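PDB 3RQA: cyclic di-GMP receptor atypical PilZ domain-containing protein from Xanthomonas campestris pv. campestris, which is of unknown function but, as an atypical PilZ-domain protein, is a probable cyclic di-GMP receptor and assembles into a tetramer through a helical bundle. Local coordinates for residues 175-178 against 179-183. Sequence-based numbering, arbitrary orientation.
Sequences HLFR and LHRRQ
Four successive i to i+4 backbone hydrogen bonds join residues 175-178 to 179-183: Leu179 N donates to His175 O, His180 N to Leu176 O, Arg181 N to Phe177 O and Arg182 N to Arg178 O. The first, Leu179 N to His175 O, is 3.0 Å long and nearly straight (N-H...O 174°).

One turn apart, Leu179 packs its isobutyl group against the His175 imidazole. Leu179 CG sits off-centre over the His175 ring in a CH-pi contact, 4.1 Å from its centroid, while Leu179 CD1 comes to 3.4 Å from His175 NE2. A chi1 of -178° sets the His175 ring opposite its own backbone N, from where it meets the Leu179 side chain at a slant; the ring also meets Trp106, and Leu179 goes on to touch Leu27 of strand 24-34.

Among the arginines, aliphatic carbon meets flat guanidinium: Arg178 CG lies over one face of the Arg181 group, 3.9 Å from Arg181 NH2. The two side chains run side by side, but their guanidinium planes are turned 72° apart. Arg181 NH1 approaches the Phe177 ring at its edge, 4.4 Å from Phe177 CE1.

This is regular alpha-helical packing within helix 165-185, the C-terminal helix of the PilZ domain, whose Leu179 and His180 face the beta-barrel.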
ATOM      1  N   HIS C 175      -3.738  13.792  22.349  1.00 22.07           N
ATOM      2  CA  HIS C 175      -3.650  12.340  22.383  1.00 24.81           C
ATOM      3  C   HIS C 175      -3.683  11.797  23.808  1.00 24.52           C
ATOM      4  O   HIS C 175      -4.452  10.883  24.116  1.00 23.38           O
ATOM      5  CB  HIS C 175      -2.378  11.849  21.691  1.00 24.99           C
ATOM      6  CG  HIS C 175      -2.268  10.359  21.660  1.00 30.08           C
ATOM      7  ND1 HIS C 175      -3.046   9.577  20.834  1.00 32.23           N
ATOM      8  CD2 HIS C 175      -1.544   9.503  22.419  1.00 30.91           C
ATOM      9  CE1 HIS C 175      -2.808   8.303  21.090  1.00 32.93           C
ATOM     10  NE2 HIS C 175      -1.902   8.230  22.048  1.00 31.46           N
ATOM     11  N   LEU C 176      -2.846  12.362  24.677  1.00 24.71           N
ATOM     12  CA  LEU C 176      -2.793  11.923  26.064  1.00 26.32           C
ATOM     13  C   LEU C 176      -4.132  12.178  26.758  1.00 27.10           C
ATOM     14  O   LEU C 176      -4.648  11.307  27.468  1.00 23.49           O
ATOM     15  CB  LEU C 176      -1.674  12.642  26.814  1.00 27.72           C
ATOM     16  CG  LEU C 176      -0.255  12.157  26.505  1.00 29.85           C
ATOM     17  CD1 LEU C 176       0.763  13.037  27.244  1.00 29.42           C
ATOM     18  CD2 LEU C 176      -0.122  10.701  26.937  1.00 30.00           C
ATOM     19  N   PHE C 177      -4.694  13.363  26.541  1.00 27.27           N
ATOM     20  CA  PHE C 177      -5.969  13.697  27.159  1.00 29.68           C
ATOM     21  C   PHE C 177      -7.015  12.658  26.766  1.00 31.29           C
ATOM     22  O   PHE C 177      -7.702  12.121  27.633  1.00 30.73           O
ATOM     23  CB  PHE C 177      -6.419  15.099  26.749  1.00 30.58           C
ATOM     24  CG  PHE C 177      -7.565  15.624  27.559  1.00 31.93           C
ATOM     25  CD1 PHE C 177      -8.874  15.331  27.206  1.00 31.81           C
ATOM     26  CD2 PHE C 177      -7.331  16.385  28.699  1.00 33.11           C
ATOM     27  CE1 PHE C 177      -9.945  15.791  27.978  1.00 35.54           C
ATOM     28  CE2 PHE C 177      -8.387  16.850  29.478  1.00 34.02           C
ATOM     29  CZ  PHE C 177      -9.697  16.553  29.118  1.00 34.72           C
ATOM     30  N   ARG C 178      -7.126  12.353  25.473  1.00 32.16           N
ATOM     31  CA  ARG C 178      -8.094  11.340  25.031  1.00 35.39           C
ATOM     32  C   ARG C 178      -7.860   9.987  25.712  1.00 36.84           C
ATOM     33  O   ARG C 178      -8.787   9.396  26.262  1.00 36.91           O
ATOM     34  CB  ARG C 178      -8.035  11.110  23.519  1.00 37.30           C
ATOM     35  CG  ARG C 178      -8.485  12.264  22.664  1.00 39.62           C
ATOM     36  CD  ARG C 178      -8.831  11.771  21.270  1.00 45.08           C
ATOM     37  NE  ARG C 178      -8.368  12.707  20.257  1.00 49.49           N
ATOM     38  CZ  ARG C 178      -7.107  12.792  19.840  1.00 51.94           C
ATOM     39  NH1 ARG C 178      -6.765  13.685  18.918  1.00 51.55           N
ATOM     40  NH2 ARG C 178      -6.192  11.965  20.330  1.00 54.15           N
ATOM     41  N   LEU C 179      -6.627   9.492  25.655  1.00 36.52           N
ATOM     42  CA  LEU C 179      -6.307   8.206  26.263  1.00 37.47           C
ATOM     43  C   LEU C 179      -6.759   8.158  27.709  1.00 39.16           C
ATOM     44  O   LEU C 179      -7.258   7.137  28.184  1.00 36.47           O
ATOM     45  CB  LEU C 179      -4.797   7.934  26.216  1.00 38.57           C
ATOM     46  CG  LEU C 179      -4.149   7.527  24.894  1.00 39.36           C
ATOM     47  CD1 LEU C 179      -2.708   7.111  25.154  1.00 39.99           C
ATOM     48  CD2 LEU C 179      -4.920   6.379  24.273  1.00 40.98           C
ATOM     49  N   HIS C 180      -6.579   9.276  28.405  1.00 40.93           N
ATOM     50  CA  HIS C 180      -6.935   9.365  29.808  1.00 44.82           C
ATOM     51  C   HIS C 180      -8.434   9.251  30.081  1.00 47.30           C
ATOM     52  O   HIS C 180      -8.851   8.476  30.946  1.00 46.22           O
ATOM     53  CB  HIS C 180      -6.391  10.668  30.402  1.00 47.28           C
ATOM     54  CG  HIS C 180      -6.657  10.814  31.867  1.00 51.16           C
ATOM     55  ND1 HIS C 180      -7.903  11.117  32.370  1.00 53.59           N
ATOM     56  CD2 HIS C 180      -5.852  10.633  32.942  1.00 52.81           C
ATOM     57  CE1 HIS C 180      -7.857  11.113  33.691  1.00 54.07           C
ATOM     58  NE2 HIS C 180      -6.624  10.821  34.063  1.00 54.67           N
ATOM     59  N   ARG C 181      -9.246  10.009  29.350  1.00 48.69           N
ATOM     60  CA  ARG C 181     -10.682   9.948  29.573  1.00 52.09           C
ATOM     61  C   ARG C 181     -11.209   8.577  29.198  1.00 53.50           C
ATOM     62  O   ARG C 181     -12.154   8.089  29.806  1.00 53.56           O
ATOM     63  CB  ARG C 181     -11.415  11.029  28.777  1.00 52.61           C
ATOM     64  CG  ARG C 181     -11.501  10.793  27.287  1.00 54.59           C
ATOM     65  CD  ARG C 181     -12.265  11.930  26.623  1.00 56.73           C
ATOM     66  NE  ARG C 181     -12.240  11.837  25.166  1.00 58.44           N
ATOM     67  CZ  ARG C 181     -12.380  12.881  24.355  1.00 59.60           C
ATOM     68  NH1 ARG C 181     -12.554  14.094  24.864  1.00 59.61           N
ATOM     69  NH2 ARG C 181     -12.334  12.715  23.037  1.00 58.87           N
ATOM     70  N   ARG C 182     -10.585   7.948  28.207  1.00 55.63           N
ATOM     71  CA  ARG C 182     -11.017   6.629  27.783  1.00 58.38           C
ATOM     72  C   ARG C 182     -10.673   5.571  28.836  1.00 59.17           C
ATOM     73  O   ARG C 182     -11.511   4.725  29.153  1.00 59.00           O
ATOM     74  CB  ARG C 182     -10.396   6.265  26.427  1.00 60.37           C
ATOM     75  CG  ARG C 182     -11.000   5.007  25.809  1.00 64.54           C
ATOM     76  CD  ARG C 182     -10.858   4.939  24.287  1.00 67.00           C
ATOM     77  NE  ARG C 182      -9.492   4.671  23.838  1.00 69.86           N
ATOM     78  CZ  ARG C 182      -8.581   5.604  23.568  1.00 71.67           C
ATOM     79  NH1 ARG C 182      -8.878   6.893  23.696  1.00 72.11           N
ATOM     80  NH2 ARG C 182      -7.370   5.246  23.160  1.00 71.55           N
ATOM     81  N   GLN C 183      -9.456   5.617  29.389  1.00 59.68           N
ATOM     82  CA  GLN C 183      -9.074   4.638  30.410  1.00 60.71           C
ATOM     83  C   GLN C 183     -10.040   4.768  31.589  1.00 62.30           C
ATOM     84  O   GLN C 183     -10.489   3.768  32.154  1.00 62.38           O
ATOM     85  CB  GLN C 183      -7.629   4.880  30.877  1.00 60.33           C
ATOM     86  CG  GLN C 183      -6.540   4.341  29.887  1.00 59.84           C
ATOM     87  CD  GLN C 183      -5.112   4.752  30.275  1.00 59.96           C
ATOM     88  OE1 GLN C 183      -4.666   5.882  29.981  1.00 59.77           O
ATOM     89  NE2 GLN C 183      -4.390   3.840  30.945  1.00 58.69           N
TER